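PDB 5I0F: glycoside hydrolase family 31 from Trueperella pyogenes, which degrades cycloalternan, a cyclic glucan, probably by a retaining mechanism through a covalent glycosyl-enzyme intermediate. Local coordinates for residues Gln29-Gly34 / Pro98-Gln103; Asp104-Phe109 / Ser121-Leu126; Glu173-Phe178 / Ala216-Glu221; Gly227-Thr232 / Asn267-Ser272; Asp438-Ala443 / Leu477-Gly482. One frame throughout, in Å; residues are numbered along the deposited sequence.

The five contacts follow one another along the chain. Contacts 1 and 2 lie at the N-terminal antiparallel sheet, contact 1 where strand 31-37 meets the loop after strand 91-97. Their centres are 13 Å apart, and they touch where Leu31 and Leu100 pack on Leu126 and Ile33 packs on Phe109. Contacts 3 and 4 lie about 11 Å apart, centre to centre, in a mixed sheet of five strands. Strands 212-219 and 225-230 are neighbours there, so the two contacts span four adjacent strands. Contacts 1 to 4 thus hold together the beta regions preceding the barrel. Contact 5, centred 28 Å from contact 4, joins two loops within the TIM-barrel domain.

Contact 1: Gln29-Gly34 / Pro98-Gln103; sequences QSLTIG and PHLPDQ
Leu31 and Leu100 form the tight part of this contact. Their methyl groups meet at CD2 of Leu31 and CD1 of Leu100, 3.9 Å apart. CD2 of Leu100 is only slightly farther from the same Leu31 methyl. In both residues CG stands anti to the backbone N (chi1 -178° in Leu31, -173° in Leu100), which brings the two branched ends together. Both leucines are buried. Leu126 of the neighbouring hairpin packs against them, and Pro25 also touches Leu100. Beside this apolar patch runs one backbone hydrogen bond, from Leu100 N to Gln29 O at 2.9 Å. CB of Leu100 lies 3.5 Å from the same Gln29 O, so the carbonyl rests against the base of the side chain.

The other side is loose and solvent-exposed. Ser30 and Pro98 meet through backbone atoms, with Ser30 CA 3.4 Å from Pro98 O. Ser30 offers only CB to that carbonyl, at 3.7 Å. The side chains of Gln29, Pro98 and His99 start away from the opposite segment. His99 ND1 bonds to Gly28 O, the residue just before Gln29. The arrangement is that of the end of an antiparallel strand pair in the N-terminal beta domain, where strand 91-97 has run out into a loop and strand 31-37 is about to begin.

Contact 2: Asp104-Phe109 / Ser121-Leu126; sequences DATYYF and SESFPL
Tyr107 and Phe124 lie at the centre of this contact. CB of Phe124 sits over one face of the Tyr107 ring, 3.7 Å from its centroid, as a CH-pi contact. The two rings are nearly parallel but slid apart, with planes at 23°, so they barely overlap. CB of Leu126 meets the Tyr107 ring at its edge, 4.0 Å from CD1. A water links Tyr107 OH to Pro125 O.

The next shell is the antiparallel ladder. Ala105 with Leu126 and Tyr107 with Phe124 are hydrogen-bonded pairs. Phe124 O takes two donors: Tyr107 N in the carbonyl plane, and Thr106 OG1 from above it at 3.1 Å. A chi1 of -170° swings the Thr106 hydroxyl toward the facing strand, within reach of that oxygen. At the far end, Ser121 OG accepts from Phe109 N at 2.8 Å and donates to Glu122 O, while Ser121 N bonds to Phe109 O.

Farther out, the Tyr107 hydroxyl is hydrogen-bonded to His4 NE2, and the His4 ring packs against those of Tyr107, Phe109 and Phe124. The hairpin of strands 105-113 and 118-126 continues the sheet through strand 41-49, and Phe109 and Leu126 reach across to strand 31-37.

Contact 3: Glu173-Phe178 / Ala216-Glu221; sequences EHVVGF and AQVVNE
Glu173 packs its CB and carboxylate against CG1 of Val218, with OE1 3.6 Å from that methyl. It leads into an antiparallel strand pair edging a five-stranded mixed sheet. The carboxylate is anchored elsewhere, by Arg145 (a salt bridge), Glu170 and Trp226.

His174 makes a hydrogen-bonded pair with Val219. Its ring is held at both nitrogens: ND1 bonds to Asp186, and NE2 donates to Glu221 OE2 at 2.8 Å. That oxygen uses its anti lone pair and lies in the ring plane. Ring and carboxylate are nearly coplanar, 19° apart. Both bonds, with Trp665 stacked on the ring, would limit its rotation. The two carboxylates would probably favour a protonated ring.

Val175 faces Val218 in a non-hydrogen-bonded pair, and its CG1 lies 3.9 Å from Ala216 CB. Val176 O is gripped by Gln217 twice, from opposite faces of its carbonyl plane: by N at 2.9 Å and by NE2 at 3.1 Å. A chi1 of 61° and a bend at chi2 fold NE2 back there; it also donates to Ala552 O. Gly177 opposes Ala216, just before the chain turns a corner at Phe178. The Phe178 ring offers a face to Ala216 CB, 3.8 Å from the ring centroid.

Contact 4: Gly227-Thr232 / Asn267-Ser272; sequences GFHVET and NTWSGS
Strands 225-230 and 263-271 are antiparallel neighbours inside a five-stranded mixed sheet, and Asn267 and His229 form one of their hydrogen-bonded pairs. His229 N to Asn267 O and Asn267 N to His229 O are both 2.9 Å. Gly227 and Trp269 form the other such pair, with a longer bond of 3.3 Å from Trp269 N to Gly227 O.

The Asn267 amide is the polar centre. With chi1 at -59°, this side chain lies alongside that of His229. ND2 donates to Glu231 OE2 at 2.6 Å, almost straight at 171°, on the anti lone pair of that oxygen. It also donates to His229 ND1 at 3.2 Å, but from 37° out of the ring plane. A water joins Glu231 OE2 to Asn267 OD1, and Arg265 also donates to OD1.

Trp269 turns its six-membered ring along the strand, so that CH2 comes 3.8 Å from His229 CB. Helix 273-284 covers this face through Phe280 and Val283. Phe228 points to the opposite face, toward strand 247-253. Such a two-faced strand pair is typical of a beta-sandwich layer, here with a helix on its outer side.

Contact 5: Asp438-Ala443 / Leu477-Gly482; sequences DLSTEA and LRYEDG
Asp438 and Ser440 bind the backbone of the facing loop through side-chain oxygens. Asp438 OD2 accepts from Glu480 N at 2.7 Å, on its syn side and 19° out of the carboxylate plane. Ser440 OG accepts from Asp481 N at 3.0 Å, with a bent angle of 140°. The same hydroxyl donates to the syn lone pair of Asp438 OD1 at 2.7 Å. A chi1 of 74° places Ser440 OG between these two partners, so it links Asp438 OD1 to Asp481 N. OD1 also receives Ser440 N, closing an Asx turn.

These bonds join two loops of the TIM-barrel domain. One leads into helix 442-450, where Thr441 is the N-cap. The other contains a type I turn from Tyr479 to Gly482, ahead of helix 485-506.

A water adds a further link: it donates to Asp438 O and Glu480 OE1 and accepts from Thr441 OG1.

Two like charges lie near each other. Glu480 OE1 is 4.0 Å from Asp438 OD2, and His414, a partner of Glu480 OE1, may ease the repulsion.

Apolar contact is modest, with Thr441 CG2 3.9 Å from Glu480 CB. Separately, the Tyr479 ring turns its edge to a carboxylate, CD2 lying 3.8 Å from Asp438 OD1, with the two planes almost perpendicular.

Contact 1: Gln29-Gly34 / Pro98-Gln103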
# COMPACT_ATOMS: atom_id res chain seq x y z
N GLN A 29 27.18 17.20 -12.64
CA GLN A 29 27.15 16.18 -11.58
C GLN A 29 27.79 14.91 -12.15
O GLN A 29 28.03 14.84 -13.35
CB GLN A 29 25.72 15.84 -11.19
CG GLN A 29 24.96 16.91 -10.43
CD GLN A 29 23.68 16.37 -9.81
OE1 GLN A 29 23.39 15.16 -9.83
NE2 GLN A 29 22.89 17.27 -9.23
N SER A 30 28.05 13.93 -11.29
CA SER A 30 28.58 12.65 -11.76
C SER A 30 27.47 11.87 -12.48
O SER A 30 26.28 12.03 -12.16
CB SER A 30 29.12 11.82 -10.60
OG SER A 30 28.05 11.38 -9.78
N LEU A 31 27.87 11.07 -13.46
CA LEU A 31 26.98 10.16 -14.16
C LEU A 31 27.63 8.78 -14.15
O LEU A 31 28.73 8.62 -14.69
CB LEU A 31 26.77 10.61 -15.61
CG LEU A 31 25.82 9.75 -16.44
CD1 LEU A 31 24.44 9.70 -15.79
CD2 LEU A 31 25.72 10.21 -17.89
N THR A 32 26.95 7.80 -13.54
CA THR A 32 27.39 6.40 -13.55
C THR A 32 26.68 5.69 -14.68
O THR A 32 25.46 5.81 -14.83
CB THR A 32 27.05 5.72 -12.21
OG1 THR A 32 27.69 6.43 -11.16
CG2 THR A 32 27.52 4.28 -12.17
N ILE A 33 27.45 4.93 -15.47
CA ILE A 33 26.93 4.24 -16.65
C ILE A 33 27.11 2.74 -16.46
O ILE A 33 28.24 2.27 -16.35
CB ILE A 33 27.68 4.69 -17.92
CG1 ILE A 33 27.54 6.20 -18.11
CG2 ILE A 33 27.14 3.96 -19.14
CD1 ILE A 33 28.45 6.78 -19.15
N GLY A 34 25.99 2.01 -16.48
CA GLY A 34 25.97 0.55 -16.34
C GLY A 34 25.46 -0.19 -17.57
O GLY A 34 24.61 0.31 -18.30
N PRO A 98 32.76 11.93 -13.85
CA PRO A 98 32.63 12.68 -12.58
C PRO A 98 31.95 14.06 -12.64
O PRO A 98 31.39 14.51 -11.63
CB PRO A 98 34.08 12.83 -12.10
CG PRO A 98 34.91 12.66 -13.33
CD PRO A 98 34.18 11.69 -14.20
N HIS A 99 32.01 14.73 -13.80
CA HIS A 99 31.42 16.06 -13.99
C HIS A 99 30.89 16.17 -15.40
O HIS A 99 31.63 16.50 -16.32
CB HIS A 99 32.45 17.16 -13.72
CG HIS A 99 32.77 17.35 -12.27
ND1 HIS A 99 31.82 17.75 -11.35
CD2 HIS A 99 33.92 17.19 -11.58
CE1 HIS A 99 32.38 17.83 -10.15
NE2 HIS A 99 33.65 17.50 -10.26
N LEU A 100 29.61 15.88 -15.57
CA LEU A 100 29.04 15.67 -16.89
C LEU A 100 29.00 16.96 -17.69
O LEU A 100 28.38 17.93 -17.25
CB LEU A 100 27.62 15.11 -16.77
CG LEU A 100 26.95 14.68 -18.07
CD1 LEU A 100 27.63 13.46 -18.68
CD2 LEU A 100 25.47 14.40 -17.80
N PRO A 101 29.66 17.00 -18.86
CA PRO A 101 29.57 18.23 -19.67
C PRO A 101 28.13 18.56 -20.07
O PRO A 101 27.33 17.64 -20.29
CB PRO A 101 30.40 17.89 -20.92
CG PRO A 101 31.37 16.85 -20.46
CD PRO A 101 30.66 16.06 -19.39
N ASP A 102 27.81 19.85 -20.18
CA ASP A 102 26.49 20.29 -20.64
C ASP A 102 26.47 20.33 -22.18
O ASP A 102 26.26 21.38 -22.78
CB ASP A 102 26.13 21.66 -20.03
CG ASP A 102 24.63 21.99 -20.16
OD1 ASP A 102 23.87 21.22 -20.75
OD2 ASP A 102 24.21 23.05 -19.65
N GLN A 103 26.68 19.18 -22.80
CA GLN A 103 26.66 19.04 -24.26
C GLN A 103 25.92 17.75 -24.56
O GLN A 103 26.11 16.75 -23.86
CB GLN A 103 28.08 18.98 -24.83
CG GLN A 103 29.01 20.12 -24.44
CD GLN A 103 30.43 19.93 -24.95
OE1 GLN A 103 30.73 19.00 -25.70
NE2 GLN A 103 31.33 20.84 -24.55

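Contact 2: Asp104-Phe109 / Ser121-Leu126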
# COMPACT_ATOMS: atom_id res chain seq x y z
N ASP A 104 25.07 17.76 -25.59
CA ASP A 104 24.39 16.55 -26.00
C ASP A 104 25.37 15.59 -26.69
O ASP A 104 26.35 16.02 -27.30
CB ASP A 104 23.21 16.85 -26.92
CG ASP A 104 22.10 17.59 -26.21
OD1 ASP A 104 22.13 17.68 -24.96
OD2 ASP A 104 21.21 18.10 -26.92
N ALA A 105 25.08 14.30 -26.57
CA ALA A 105 25.98 13.26 -27.06
C ALA A 105 25.19 12.02 -27.40
O ALA A 105 23.97 11.94 -27.19
CB ALA A 105 27.03 12.94 -26.01
N THR A 106 25.90 11.04 -27.93
CA THR A 106 25.36 9.71 -28.10
C THR A 106 26.39 8.73 -27.51
O THR A 106 27.57 9.07 -27.43
CB THR A 106 25.05 9.46 -29.60
OG1 THR A 106 24.30 8.25 -29.72
CG2 THR A 106 26.28 9.33 -30.42
N TYR A 107 25.95 7.56 -27.07
CA TYR A 107 26.90 6.56 -26.57
C TYR A 107 26.49 5.16 -26.97
O TYR A 107 25.34 4.89 -27.28
CB TYR A 107 27.12 6.66 -25.04
CG TYR A 107 25.87 6.43 -24.21
CD1 TYR A 107 24.98 7.47 -23.95
CD2 TYR A 107 25.58 5.17 -23.69
CE1 TYR A 107 23.82 7.25 -23.22
CE2 TYR A 107 24.42 4.94 -22.95
CZ TYR A 107 23.54 5.98 -22.70
OH TYR A 107 22.38 5.76 -21.98
N TYR A 108 27.49 4.27 -27.00
CA TYR A 108 27.27 2.86 -27.25
C TYR A 108 28.32 2.03 -26.54
O TYR A 108 29.33 2.57 -26.08
CB TYR A 108 27.23 2.58 -28.76
CG TYR A 108 28.56 2.69 -29.50
CD1 TYR A 108 29.41 1.60 -29.61
CD2 TYR A 108 28.94 3.90 -30.10
CE1 TYR A 108 30.62 1.70 -30.29
CE2 TYR A 108 30.15 4.00 -30.78
CZ TYR A 108 30.97 2.90 -30.87
OH TYR A 108 32.16 2.98 -31.52
N PHE A 109 28.07 0.74 -26.46
CA PHE A 109 28.95 -0.18 -25.75
C PHE A 109 29.54 -1.20 -26.71
O PHE A 109 28.90 -1.58 -27.68
CB PHE A 109 28.18 -0.91 -24.66
CG PHE A 109 27.55 0.02 -23.67
CD1 PHE A 109 28.29 0.50 -22.58
CD2 PHE A 109 26.24 0.44 -23.83
CE1 PHE A 109 27.70 1.36 -21.66
CE2 PHE A 109 25.66 1.32 -22.93
CZ PHE A 109 26.39 1.77 -21.84
N SER A 121 26.43 -2.63 -28.92
CA SER A 121 25.05 -2.25 -28.63
C SER A 121 24.51 -1.28 -29.68
O SER A 121 25.26 -0.80 -30.54
CB SER A 121 24.96 -1.60 -27.25
OG SER A 121 25.54 -0.29 -27.22
N GLU A 122 23.22 -1.00 -29.59
CA GLU A 122 22.64 0.16 -30.27
C GLU A 122 23.23 1.47 -29.72
O GLU A 122 23.92 1.50 -28.68
CB GLU A 122 21.09 0.18 -30.17
CG GLU A 122 20.52 -0.14 -28.78
CD GLU A 122 19.12 0.41 -28.48
OE1 GLU A 122 18.83 1.60 -28.77
OE2 GLU A 122 18.31 -0.34 -27.89
N SER A 123 22.97 2.54 -30.44
CA SER A 123 23.31 3.88 -29.99
C SER A 123 22.23 4.43 -29.05
O SER A 123 21.04 4.26 -29.31
CB SER A 123 23.47 4.78 -31.19
OG SER A 123 23.82 6.05 -30.76
N PHE A 124 22.65 5.11 -27.98
CA PHE A 124 21.75 5.75 -27.02
C PHE A 124 22.00 7.26 -26.91
O PHE A 124 23.15 7.69 -26.94
CB PHE A 124 21.96 5.13 -25.63
CG PHE A 124 21.63 3.66 -25.55
CD1 PHE A 124 20.33 3.24 -25.28
CD2 PHE A 124 22.62 2.69 -25.73
CE1 PHE A 124 20.02 1.89 -25.21
CE2 PHE A 124 22.32 1.35 -25.63
CZ PHE A 124 21.02 0.94 -25.37
N PRO A 125 20.94 8.06 -26.75
CA PRO A 125 21.12 9.50 -26.58
C PRO A 125 21.54 9.89 -25.16
O PRO A 125 21.06 9.30 -24.19
CB PRO A 125 19.73 10.05 -26.89
CG PRO A 125 18.81 9.00 -26.39
CD PRO A 125 19.51 7.70 -26.67
N LEU A 126 22.39 10.90 -25.06
CA LEU A 126 22.72 11.54 -23.80
C LEU A 126 22.38 13.03 -23.93
O LEU A 126 23.00 13.75 -24.73
CB LEU A 126 24.19 11.35 -23.47
CG LEU A 126 24.73 11.95 -22.17
CD1 LEU A 126 23.92 11.46 -20.98
CD2 LEU A 126 26.20 11.64 -22.00
O HOH W 1 20.13 7.02 -23.01

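Contact 3: Glu173-Phe178 / Ala216-Glu221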
# COMPACT_ATOMS: atom_id res chain seq x y z
N GLU A 173 3.71 25.13 13.23
CA GLU A 173 2.89 24.28 12.35
C GLU A 173 3.39 22.84 12.29
O GLU A 173 4.59 22.59 12.32
CB GLU A 173 2.78 24.89 10.96
CG GLU A 173 1.78 26.04 10.94
CD GLU A 173 1.63 26.76 9.62
OE1 GLU A 173 2.57 26.80 8.80
OE2 GLU A 173 0.55 27.37 9.42
N HIS A 174 2.43 21.92 12.18
CA HIS A 174 2.64 20.48 12.09
C HIS A 174 2.05 19.99 10.77
O HIS A 174 1.05 20.54 10.28
CB HIS A 174 1.92 19.81 13.23
CG HIS A 174 2.32 20.33 14.56
ND1 HIS A 174 3.39 19.84 15.26
CD2 HIS A 174 1.82 21.35 15.30
CE1 HIS A 174 3.51 20.50 16.40
NE2 HIS A 174 2.58 21.43 16.44
N VAL A 175 2.69 18.99 10.18
CA VAL A 175 2.33 18.50 8.86
C VAL A 175 1.87 17.05 8.98
O VAL A 175 2.63 16.18 9.38
CB VAL A 175 3.50 18.61 7.86
CG1 VAL A 175 3.02 18.24 6.46
CG2 VAL A 175 4.06 20.02 7.85
N VAL A 176 0.61 16.80 8.64
CA VAL A 176 0.05 15.44 8.70
C VAL A 176 -0.55 15.10 7.36
O VAL A 176 -1.35 15.87 6.82
CB VAL A 176 -1.01 15.32 9.80
CG1 VAL A 176 -1.60 13.92 9.82
CG2 VAL A 176 -0.39 15.66 11.15
N GLY A 177 -0.16 13.95 6.83
CA GLY A 177 -0.70 13.47 5.58
C GLY A 177 0.27 12.63 4.79
O GLY A 177 1.07 11.84 5.34
N PHE A 178 0.20 12.84 3.48
CA PHE A 178 0.92 12.07 2.47
C PHE A 178 0.46 10.62 2.39
O PHE A 178 1.22 9.75 1.93
CB PHE A 178 2.43 12.18 2.67
CG PHE A 178 2.92 13.60 2.78
CD1 PHE A 178 2.90 14.44 1.68
CD2 PHE A 178 3.44 14.09 3.97
CE1 PHE A 178 3.35 15.73 1.77
CE2 PHE A 178 3.92 15.39 4.05
CZ PHE A 178 3.87 16.21 2.95
N ALA A 216 -1.17 16.94 1.97
CA ALA A 216 -1.01 17.04 3.43
C ALA A 216 -1.74 18.26 3.97
O ALA A 216 -1.96 19.23 3.24
CB ALA A 216 0.47 17.11 3.80
N GLN A 217 -2.10 18.20 5.24
CA GLN A 217 -2.64 19.36 5.94
C GLN A 217 -1.59 19.89 6.88
O GLN A 217 -0.70 19.15 7.34
CB GLN A 217 -3.97 19.03 6.65
CG GLN A 217 -3.94 17.97 7.71
CD GLN A 217 -4.93 16.84 7.40
OE1 GLN A 217 -6.15 16.99 7.55
NE2 GLN A 217 -4.41 15.71 6.95
N VAL A 218 -1.66 21.19 7.13
CA VAL A 218 -0.66 21.89 7.92
C VAL A 218 -1.45 22.62 8.99
O VAL A 218 -2.30 23.45 8.68
CB VAL A 218 0.15 22.87 7.08
CG1 VAL A 218 1.23 23.53 7.93
CG2 VAL A 218 0.78 22.19 5.86
N VAL A 219 -1.18 22.29 10.25
CA VAL A 219 -2.04 22.69 11.36
C VAL A 219 -1.21 23.46 12.37
O VAL A 219 -0.17 22.98 12.79
CB VAL A 219 -2.70 21.46 12.03
CG1 VAL A 219 -3.71 21.90 13.09
CG2 VAL A 219 -3.38 20.61 10.97
N ASN A 220 -1.68 24.66 12.75
CA ASN A 220 -0.98 25.47 13.76
C ASN A 220 -1.53 25.18 15.15
O ASN A 220 -2.47 24.41 15.30
CB ASN A 220 -0.96 26.97 13.39
CG ASN A 220 -2.28 27.69 13.63
OD1 ASN A 220 -3.18 27.24 14.35
ND2 ASN A 220 -2.38 28.88 13.05
N GLU A 221 -0.95 25.81 16.16
CA GLU A 221 -1.30 25.52 17.55
C GLU A 221 -2.38 26.45 18.10
O GLU A 221 -2.72 26.37 19.28
CB GLU A 221 -0.03 25.51 18.40
CG GLU A 221 0.83 24.31 18.04
CD GLU A 221 2.11 24.18 18.85
OE1 GLU A 221 2.41 25.08 19.64
OE2 GLU A 221 2.82 23.16 18.68

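Contact 4: Gly227-Thr232 / Asn267-Ser272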
# COMPACT_ATOMS: atom_id res chain seq x y z
N GLY A 227 -3.93 23.41 3.67
CA GLY A 227 -3.46 22.15 3.08
C GLY A 227 -3.18 22.31 1.62
O GLY A 227 -3.55 23.33 1.01
N PHE A 228 -2.54 21.30 1.05
CA PHE A 228 -2.18 21.33 -0.35
C PHE A 228 -2.25 19.94 -0.95
O PHE A 228 -2.05 18.95 -0.25
CB PHE A 228 -0.80 21.92 -0.55
CG PHE A 228 0.29 21.14 0.12
CD1 PHE A 228 0.62 21.38 1.47
CD2 PHE A 228 1.03 20.20 -0.60
CE1 PHE A 228 1.61 20.66 2.09
CE2 PHE A 228 2.04 19.48 0.03
CZ PHE A 228 2.33 19.71 1.38
N HIS A 229 -2.51 19.90 -2.25
CA HIS A 229 -2.62 18.66 -3.00
C HIS A 229 -2.02 18.91 -4.36
O HIS A 229 -2.54 19.72 -5.11
CB HIS A 229 -4.07 18.21 -3.09
CG HIS A 229 -4.34 17.16 -4.13
ND1 HIS A 229 -5.44 17.20 -4.95
CD2 HIS A 229 -3.65 16.05 -4.48
CE1 HIS A 229 -5.43 16.16 -5.75
NE2 HIS A 229 -4.35 15.44 -5.49
N VAL A 230 -0.92 18.24 -4.66
CA VAL A 230 -0.34 18.34 -5.98
C VAL A 230 -1.22 17.42 -6.86
O VAL A 230 -1.25 16.22 -6.64
CB VAL A 230 1.14 17.90 -6.02
CG1 VAL A 230 1.75 18.15 -7.40
CG2 VAL A 230 1.95 18.61 -4.94
N GLU A 231 -1.95 18.00 -7.81
CA GLU A 231 -2.94 17.24 -8.59
C GLU A 231 -2.27 16.48 -9.73
O GLU A 231 -2.26 16.92 -10.88
CB GLU A 231 -4.11 18.11 -9.09
CG GLU A 231 -5.35 17.25 -9.40
CD GLU A 231 -6.58 18.07 -9.75
OE1 GLU A 231 -7.17 17.83 -10.82
OE2 GLU A 231 -6.98 18.95 -8.99
N THR A 232 -1.71 15.33 -9.37
CA THR A 232 -0.96 14.50 -10.29
C THR A 232 -0.98 13.07 -9.77
O THR A 232 -1.13 12.88 -8.55
CB THR A 232 0.50 14.97 -10.42
OG1 THR A 232 1.15 14.20 -11.44
CG2 THR A 232 1.29 14.81 -9.10
N ASN A 267 -3.93 22.19 -5.66
CA ASN A 267 -5.12 22.62 -4.94
C ASN A 267 -4.71 23.01 -3.52
O ASN A 267 -3.77 22.44 -2.94
CB ASN A 267 -6.17 21.53 -4.89
CG ASN A 267 -6.62 21.08 -6.26
OD1 ASN A 267 -7.10 21.87 -7.08
ND2 ASN A 267 -6.46 19.79 -6.54
N THR A 268 -5.40 24.01 -2.97
CA THR A 268 -5.12 24.47 -1.60
C THR A 268 -6.41 24.87 -0.91
O THR A 268 -7.37 25.27 -1.55
CB THR A 268 -4.15 25.69 -1.54
OG1 THR A 268 -4.67 26.80 -2.30
CG2 THR A 268 -2.78 25.34 -2.08
N TRP A 269 -6.41 24.76 0.42
CA TRP A 269 -7.57 25.09 1.25
C TRP A 269 -7.09 25.66 2.54
O TRP A 269 -5.95 25.45 2.95
CB TRP A 269 -8.42 23.85 1.55
CG TRP A 269 -8.80 23.10 0.33
CD1 TRP A 269 -9.88 23.31 -0.45
CD2 TRP A 269 -8.07 22.01 -0.26
NE1 TRP A 269 -9.89 22.42 -1.49
CE2 TRP A 269 -8.78 21.62 -1.42
CE3 TRP A 269 -6.88 21.33 0.07
CZ2 TRP A 269 -8.36 20.59 -2.25
CZ3 TRP A 269 -6.45 20.28 -0.77
CH2 TRP A 269 -7.20 19.92 -1.90
N SER A 270 -7.99 26.39 3.19
CA SER A 270 -7.75 26.83 4.55
C SER A 270 -9.04 26.97 5.35
O SER A 270 -10.13 27.17 4.79
CB SER A 270 -6.95 28.13 4.53
OG SER A 270 -7.69 29.16 3.90
N GLY A 271 -8.90 26.88 6.68
CA GLY A 271 -10.05 26.93 7.59
C GLY A 271 -9.75 26.08 8.79
O GLY A 271 -8.63 26.09 9.27
N SER A 272 -10.75 25.36 9.29
CA SER A 272 -10.53 24.36 10.34
C SER A 272 -9.83 23.14 9.72
O SER A 272 -9.85 22.98 8.49
CB SER A 272 -11.88 23.94 10.94
OG SER A 272 -12.60 23.18 9.97
O HOH W 2 -8.77 21.25 -9.12

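Contact 5: Asp438-Ala443 / Leu477-Gly482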
# COMPACT_ATOMS: atom_id res chain seq x y z
N ASP A 438 -5.19 -4.61 -17.78
CA ASP A 438 -5.34 -3.17 -17.93
C ASP A 438 -6.72 -2.82 -17.40
O ASP A 438 -7.72 -3.11 -18.02
CB ASP A 438 -5.19 -2.74 -19.40
CG ASP A 438 -5.06 -1.24 -19.56
OD1 ASP A 438 -5.63 -0.53 -18.72
OD2 ASP A 438 -4.41 -0.76 -20.52
N LEU A 439 -6.74 -2.20 -16.22
CA LEU A 439 -7.97 -1.85 -15.55
C LEU A 439 -8.24 -0.35 -15.67
O LEU A 439 -9.03 0.19 -14.89
CB LEU A 439 -7.89 -2.31 -14.08
CG LEU A 439 -7.55 -3.81 -13.87
CD1 LEU A 439 -7.40 -4.13 -12.39
CD2 LEU A 439 -8.61 -4.72 -14.49
N SER A 440 -7.59 0.31 -16.64
CA SER A 440 -7.68 1.76 -16.80
C SER A 440 -8.94 2.24 -17.54
O SER A 440 -9.23 3.43 -17.50
CB SER A 440 -6.41 2.32 -17.47
OG SER A 440 -6.33 2.03 -18.88
N THR A 441 -9.67 1.33 -18.20
CA THR A 441 -10.93 1.68 -18.88
C THR A 441 -12.04 0.75 -18.44
O THR A 441 -11.78 -0.34 -17.93
CB THR A 441 -10.80 1.55 -20.42
OG1 THR A 441 -10.60 0.17 -20.79
CG2 THR A 441 -9.66 2.39 -20.95
N GLU A 442 -13.29 1.17 -18.67
CA GLU A 442 -14.44 0.35 -18.31
C GLU A 442 -14.39 -1.03 -18.97
O GLU A 442 -14.65 -2.04 -18.32
CB GLU A 442 -15.76 1.07 -18.61
CG GLU A 442 -16.99 0.40 -18.00
CD GLU A 442 -17.01 0.41 -16.47
OE1 GLU A 442 -16.61 1.44 -15.85
OE2 GLU A 442 -17.41 -0.63 -15.88
N ALA A 443 -14.00 -1.07 -20.25
CA ALA A 443 -13.96 -2.33 -20.98
C ALA A 443 -12.93 -3.30 -20.41
O ALA A 443 -13.20 -4.49 -20.29
CB ALA A 443 -13.71 -2.09 -22.47
N LEU A 477 5.44 2.44 -19.82
CA LEU A 477 4.36 1.47 -20.01
C LEU A 477 3.16 2.18 -20.65
O LEU A 477 3.05 3.39 -20.55
CB LEU A 477 3.98 0.81 -18.68
CG LEU A 477 5.06 0.03 -17.91
CD1 LEU A 477 4.43 -0.68 -16.72
CD2 LEU A 477 5.83 -0.93 -18.78
N ARG A 478 2.29 1.44 -21.33
CA ARG A 478 1.14 1.99 -22.04
C ARG A 478 -0.16 1.41 -21.50
O ARG A 478 -0.31 0.18 -21.38
CB ARG A 478 1.23 1.65 -23.53
CG ARG A 478 2.52 2.11 -24.20
CD ARG A 478 2.48 1.79 -25.69
NE ARG A 478 3.64 2.33 -26.43
CZ ARG A 478 3.81 3.61 -26.78
NH1 ARG A 478 4.91 3.98 -27.43
NH2 ARG A 478 2.90 4.53 -26.48
N TYR A 479 -1.11 2.29 -21.25
CA TYR A 479 -2.44 1.94 -20.78
C TYR A 479 -3.46 2.34 -21.83
O TYR A 479 -3.27 3.32 -22.57
CB TYR A 479 -2.73 2.64 -19.46
CG TYR A 479 -1.94 2.13 -18.27
CD1 TYR A 479 -0.65 2.59 -17.99
CD2 TYR A 479 -2.50 1.22 -17.39
CE1 TYR A 479 0.06 2.12 -16.89
CE2 TYR A 479 -1.81 0.76 -16.28
CZ TYR A 479 -0.53 1.22 -16.02
OH TYR A 479 0.12 0.71 -14.90
N GLU A 480 -4.58 1.62 -21.87
CA GLU A 480 -5.64 1.89 -22.82
C GLU A 480 -6.35 3.21 -22.57
O GLU A 480 -6.99 3.72 -23.47
CB GLU A 480 -6.67 0.77 -22.82
CG GLU A 480 -6.16 -0.49 -23.49
CD GLU A 480 -7.20 -1.58 -23.55
OE1 GLU A 480 -7.66 -2.05 -22.49
OE2 GLU A 480 -7.55 -2.00 -24.67
N ASP A 481 -6.25 3.76 -21.37
CA ASP A 481 -6.79 5.11 -21.11
C ASP A 481 -5.94 6.24 -21.70
O ASP A 481 -6.31 7.40 -21.56
CB ASP A 481 -7.03 5.35 -19.59
CG ASP A 481 -5.73 5.48 -18.78
OD1 ASP A 481 -4.63 5.22 -19.32
OD2 ASP A 481 -5.80 5.85 -17.56
N GLY A 482 -4.81 5.92 -22.34
CA GLY A 482 -3.93 6.92 -22.94
C GLY A 482 -2.75 7.31 -22.07
O GLY A 482 -1.81 7.90 -22.56
O HOH W 3 -8.34 -1.08 -20.10
O HOH W 4 -2.58 -1.19 -22.66
O HOH W 5 -7.77 5.23 -15.69